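Local coordinates for protein biotin transporter BioY (Lactococcus lactis subsp. cremoris, PDB 4DVE) that binds biotin within the membrane as the substrate-specific S component of an energy-coupling factor (ECF) transporter and probably hands it on for ATP-driven uptake, at residues Val46-Met57 with Phe169-Thr180. Residues are numbered along the deposited sequence; the frame is centred on the assembly and turned at random.
Sequences VPIILQNMGIMM and FIPGDCIKAILT. With BTN (biotin), chain D.
The ammonium of K176 is gripped from both segments: NZ donates to the backbone oxygen I49 O at 2.7 Å and to N52 OD1 at 2.9 Å, the latter in the amide plane and on a lone pair. Within its own helix, K176 NZ reaches D173 OD1 nearly in line with its C-O bond, closing a salt bridge. The same D173 OD1 takes a second donor, N52 ND2, at 3.1 Å, which comes from above the carboxylate plane although OD1 itself lies in the plane of the N52 amide. With CG set between backbone N and carbonyl carbon (chi1 62°), the N52 amide is turned toward helix 170-189, where its two ends meet this charged pair.

Biotin's ureido group plugs into this network and into the backbone beside it. N1 donates to D173 OD1 (3.0 Å), N2 to P47 O, and O3 accepts from I49 N and, weakly, from K176 NZ. The F169 ring covers the bicycle, with biotin C4 3.6 Å above its centre, while V46 O lies in plane at the ring edge.

Farther along the two helices, packing turns apolar. Selenomethionine M56 is a knob among D173, K176, A177 and T180, its CE 3.8 Å from K176 CB. A methionine in place of K176 would probably leave D173, I49 O and N52 OD1 without their shared cation and the N52 amide freer to turn. The buried lysine probably offsets part of the negative charge of D173, which has D144 near its other oxygen, consistent with coupling ureido recognition to the joining of the loop before helix 52-80 with helix 170-189.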
loop_
_atom_site.group_PDB
_atom_site.type_symbol
_atom_site.label_atom_id
_atom_site.label_comp_id
_atom_site.label_asym_id
_atom_site.label_seq_id
_atom_site.Cartn_x
_atom_site.Cartn_y
_atom_site.Cartn_z
ATOM N N VAL A 46 2.608 -8.973 15.021
ATOM C CA VAL A 46 2.140 -8.344 13.782
ATOM C C VAL A 46 1.324 -9.407 13.041
ATOM O O VAL A 46 1.828 -10.495 12.775
ATOM C CB VAL A 46 3.326 -7.867 12.896
ATOM C CG1 VAL A 46 2.862 -7.288 11.556
ATOM C CG2 VAL A 46 4.172 -6.869 13.655
ATOM N N PRO A 47 0.064 -9.096 12.719
ATOM C CA PRO A 47 -0.793 -10.045 12.021
ATOM C C PRO A 47 -0.636 -10.071 10.492
ATOM O O PRO A 47 -0.165 -9.101 9.859
ATOM C CB PRO A 47 -2.204 -9.549 12.390
ATOM C CG PRO A 47 -2.059 -8.078 12.460
ATOM C CD PRO A 47 -0.682 -7.867 13.083
ATOM N N ILE A 48 -1.077 -11.165 9.894
ATOM C CA ILE A 48 -1.301 -11.185 8.459
ATOM C C ILE A 48 -2.617 -10.415 8.220
ATOM O O ILE A 48 -3.618 -10.601 8.954
ATOM C CB ILE A 48 -1.415 -12.620 7.940
ATOM C CG1 ILE A 48 -0.081 -13.389 8.141
ATOM C CG2 ILE A 48 -1.907 -12.647 6.493
ATOM C CD1 ILE A 48 -0.196 -14.910 7.941
ATOM N N ILE A 49 -2.601 -9.559 7.205
ATOM C CA ILE A 49 -3.734 -8.702 6.884
ATOM C C ILE A 49 -3.974 -8.710 5.377
ATOM O O ILE A 49 -3.186 -9.274 4.593
ATOM C CB ILE A 49 -3.488 -7.229 7.348
ATOM C CG1 ILE A 49 -2.306 -6.586 6.599
ATOM C CG2 ILE A 49 -3.220 -7.146 8.860
ATOM C CD1 ILE A 49 -2.225 -5.073 6.762
ATOM N N LEU A 50 -5.044 -8.049 4.969
ATOM C CA LEU A 50 -5.299 -7.812 3.559
ATOM C C LEU A 50 -5.081 -6.348 3.161
ATOM O O LEU A 50 -4.862 -6.066 1.984
ATOM C CB LEU A 50 -6.721 -8.255 3.207
ATOM C CG LEU A 50 -7.119 -8.251 1.729
ATOM C CD1 LEU A 50 -6.166 -9.074 0.853
ATOM C CD2 LEU A 50 -8.574 -8.724 1.565
ATOM N N GLN A 51 -5.103 -5.428 4.126
ATOM C CA GLN A 51 -5.203 -3.995 3.818
ATOM C C GLN A 51 -4.008 -3.411 3.032
ATOM O O GLN A 51 -4.168 -2.458 2.252
ATOM C CB GLN A 51 -5.490 -3.234 5.129
ATOM C CG GLN A 51 -5.660 -1.758 5.025
ATOM C CD GLN A 51 -6.249 -1.132 6.291
ATOM O OE1 GLN A 51 -7.381 -0.603 6.274
ATOM N NE2 GLN A 51 -5.487 -1.151 7.369
ATOM N N ASN A 52 -2.806 -3.975 3.230
ATOM C CA ASN A 52 -1.657 -3.528 2.478
ATOM C C ASN A 52 -1.800 -3.705 0.956
ATOM O O ASN A 52 -1.134 -3.016 0.193
ATOM C CB ASN A 52 -0.334 -4.111 3.005
ATOM C CG ASN A 52 -0.267 -5.609 2.907
ATOM O OD1 ASN A 52 -1.251 -6.294 3.190
ATOM N ND2 ASN A 52 0.912 -6.138 2.528
HETATM N N MSE A 53 -2.689 -4.580 0.500
HETATM C CA MSE A 53 -2.942 -4.698 -0.941
HETATM C C MSE A 53 -3.455 -3.383 -1.548
HETATM O O MSE A 53 -3.100 -3.008 -2.696
HETATM C CB MSE A 53 -3.946 -5.827 -1.179
HETATM C CG MSE A 53 -4.187 -6.011 -2.681
HETATM SE SE MSE A 53 -5.316 -7.595 -3.039
HETATM C CE MSE A 53 -7.014 -6.824 -2.419
ATOM N N GLY A 54 -4.345 -2.703 -0.829
ATOM C CA GLY A 54 -4.903 -1.442 -1.324
ATOM C C GLY A 54 -3.825 -0.365 -1.455
ATOM O O GLY A 54 -3.892 0.494 -2.343
ATOM N N ILE A 55 -2.869 -0.400 -0.532
ATOM C CA ILE A 55 -1.732 0.483 -0.552
ATOM C C ILE A 55 -0.921 0.244 -1.824
ATOM O O ILE A 55 -0.455 1.186 -2.442
ATOM C CB ILE A 55 -0.792 0.283 0.664
ATOM C CG1 ILE A 55 -1.558 0.404 1.994
ATOM C CG2 ILE A 55 0.362 1.290 0.606
ATOM C CD1 ILE A 55 -2.347 1.694 2.150
HETATM N N MSE A 56 -0.797 -1.019 -2.217
HETATM C CA MSE A 56 -0.041 -1.396 -3.402
HETATM C C MSE A 56 -0.689 -0.921 -4.673
HETATM O O MSE A 56 0.012 -0.553 -5.634
HETATM C CB MSE A 56 0.079 -2.920 -3.522
HETATM C CG MSE A 56 0.953 -3.509 -2.453
HETATM SE SE MSE A 56 1.078 -5.471 -2.682
HETATM C CE MSE A 56 1.263 -5.974 -0.781
HETATM N N MSE A 57 -2.019 -0.963 -4.717
HETATM C CA MSE A 57 -2.772 -0.587 -5.917
HETATM C C MSE A 57 -2.843 0.898 -6.213
HETATM O O MSE A 57 -2.994 1.291 -7.384
HETATM C CB MSE A 57 -4.217 -1.053 -5.749
HETATM C CG MSE A 57 -4.356 -2.573 -5.801
HETATM SE SE MSE A 57 -6.135 -3.114 -5.114
HETATM C CE MSE A 57 -7.192 -1.998 -6.354
ATOM N N PHE A 169 5.188 -13.263 6.074
ATOM C CA PHE A 169 4.330 -12.361 5.291
ATOM C C PHE A 169 4.490 -12.487 3.785
ATOM O O PHE A 169 3.616 -12.015 3.046
ATOM C CB PHE A 169 4.521 -10.897 5.698
ATOM C CG PHE A 169 4.226 -10.644 7.142
ATOM C CD1 PHE A 169 3.020 -11.070 7.705
ATOM C CD2 PHE A 169 5.169 -10.042 7.954
ATOM C CE1 PHE A 169 2.772 -10.902 9.064
ATOM C CE2 PHE A 169 4.920 -9.854 9.300
ATOM C CZ PHE A 169 3.723 -10.294 9.865
ATOM N N ILE A 170 5.569 -13.131 3.337
ATOM C CA ILE A 170 5.948 -13.112 1.930
ATOM C C ILE A 170 4.938 -13.810 0.988
ATOM O O ILE A 170 4.583 -13.254 -0.043
ATOM C CB ILE A 170 7.384 -13.667 1.712
ATOM C CG1 ILE A 170 8.425 -12.702 2.314
ATOM C CG2 ILE A 170 7.668 -13.952 0.215
ATOM C CD1 ILE A 170 8.473 -11.311 1.698
ATOM N N PRO A 171 4.474 -15.016 1.341
ATOM C CA PRO A 171 3.523 -15.701 0.454
ATOM C C PRO A 171 2.228 -14.920 0.218
ATOM O O PRO A 171 1.767 -14.791 -0.944
ATOM C CB PRO A 171 3.222 -17.023 1.179
ATOM C CG PRO A 171 4.252 -17.158 2.238
ATOM C CD PRO A 171 4.871 -15.830 2.505
ATOM N N GLY A 172 1.657 -14.417 1.309
ATOM C CA GLY A 172 0.449 -13.590 1.250
ATOM C C GLY A 172 0.729 -12.264 0.533
ATOM O O GLY A 172 -0.082 -11.808 -0.272
ATOM N N ASP A 173 1.889 -11.663 0.789
ATOM C CA ASP A 173 2.239 -10.393 0.132
ATOM C C ASP A 173 2.481 -10.544 -1.385
ATOM O O ASP A 173 2.107 -9.637 -2.160
ATOM C CB ASP A 173 3.396 -9.675 0.821
ATOM C CG ASP A 173 3.007 -9.107 2.203
ATOM O OD1 ASP A 173 1.797 -9.117 2.551
ATOM O OD2 ASP A 173 3.915 -8.671 2.974
ATOM N N CYS A 174 3.044 -11.686 -1.797
ATOM C CA CYS A 174 3.232 -11.981 -3.218
ATOM C C CYS A 174 1.917 -12.190 -3.948
ATOM O O CYS A 174 1.746 -11.676 -5.074
ATOM C CB CYS A 174 4.139 -13.201 -3.438
ATOM S SG CYS A 174 5.874 -12.802 -3.164
ATOM N N ILE A 175 0.997 -12.926 -3.318
ATOM C CA ILE A 175 -0.364 -13.063 -3.841
ATOM C C ILE A 175 -1.026 -11.681 -4.004
ATOM O O ILE A 175 -1.649 -11.420 -5.044
ATOM C CB ILE A 175 -1.251 -13.966 -2.964
ATOM C CG1 ILE A 175 -0.782 -15.426 -3.028
ATOM C CG2 ILE A 175 -2.717 -13.891 -3.390
ATOM C CD1 ILE A 175 -1.269 -16.223 -1.828
ATOM N N LYS A 176 -0.890 -10.822 -2.998
ATOM C CA LYS A 176 -1.457 -9.459 -3.055
ATOM C C LYS A 176 -0.856 -8.658 -4.187
ATOM O O LYS A 176 -1.568 -7.928 -4.847
ATOM C CB LYS A 176 -1.277 -8.680 -1.746
ATOM C CG LYS A 176 -2.057 -9.251 -0.556
ATOM C CD LYS A 176 -1.528 -8.686 0.768
ATOM C CE LYS A 176 -1.554 -9.686 1.908
ATOM N NZ LYS A 176 -0.884 -9.155 3.122
ATOM N N ALA A 177 0.457 -8.759 -4.377
ATOM C CA ALA A 177 1.141 -8.020 -5.441
ATOM C C ALA A 177 0.687 -8.507 -6.835
ATOM O O ALA A 177 0.517 -7.684 -7.755
ATOM C CB ALA A 177 2.662 -8.137 -5.300
ATOM N N ILE A 178 0.500 -9.830 -6.982
ATOM C CA ILE A 178 0.057 -10.424 -8.240
ATOM C C ILE A 178 -1.362 -9.957 -8.546
ATOM O O ILE A 178 -1.673 -9.583 -9.693
ATOM C CB ILE A 178 0.001 -11.982 -8.235
ATOM C CG1 ILE A 178 1.357 -12.673 -8.013
ATOM C CG2 ILE A 178 -0.590 -12.516 -9.518
ATOM C CD1 ILE A 178 2.553 -12.006 -8.614
ATOM N N LEU A 179 -2.235 -10.027 -7.544
ATOM C CA LEU A 179 -3.626 -9.589 -7.733
ATOM C C LEU A 179 -3.673 -8.092 -8.027
ATOM O O LEU A 179 -4.526 -7.633 -8.803
ATOM C CB LEU A 179 -4.485 -9.903 -6.497
ATOM C CG LEU A 179 -4.845 -11.379 -6.306
ATOM C CD1 LEU A 179 -5.392 -11.637 -4.898
ATOM C CD2 LEU A 179 -5.849 -11.802 -7.378
ATOM N N THR A 180 -2.779 -7.336 -7.378
ATOM C CA THR A 180 -2.637 -5.898 -7.656
ATOM C C THR A 180 -2.372 -5.636 -9.144
ATOM O O THR A 180 -3.074 -4.846 -9.777
ATOM C CB THR A 180 -1.539 -5.235 -6.793
ATOM O OG1 THR A 180 -1.972 -5.172 -5.418
ATOM C CG2 THR A 180 -1.216 -3.812 -7.302
HETATM C C11 BTN D . -1.792 -2.249 11.408
HETATM O O11 BTN D . -2.989 -2.286 11.043
HETATM O O12 BTN D . -1.512 -1.956 12.579
HETATM C C10 BTN D . -0.646 -2.541 10.421
HETATM C C9 BTN D . -0.377 -4.036 10.231
HETATM C C8 BTN D . 0.826 -4.255 9.284
HETATM C C7 BTN D . 0.923 -5.721 8.835
HETATM C C2 BTN D . 2.072 -5.969 7.874
HETATM S S1 BTN D . 1.782 -5.150 6.296
HETATM C C6 BTN D . 3.004 -6.173 5.505
HETATM C C5 BTN D . 2.949 -7.573 6.165
HETATM N N1 BTN D . 2.030 -8.436 5.468
HETATM C C3 BTN D . 0.973 -8.772 6.202
HETATM O O3 BTN D . 0.051 -9.504 5.840
HETATM N N2 BTN D . 1.099 -8.192 7.409
HETATM C C4 BTN D . 2.318 -7.436 7.552
#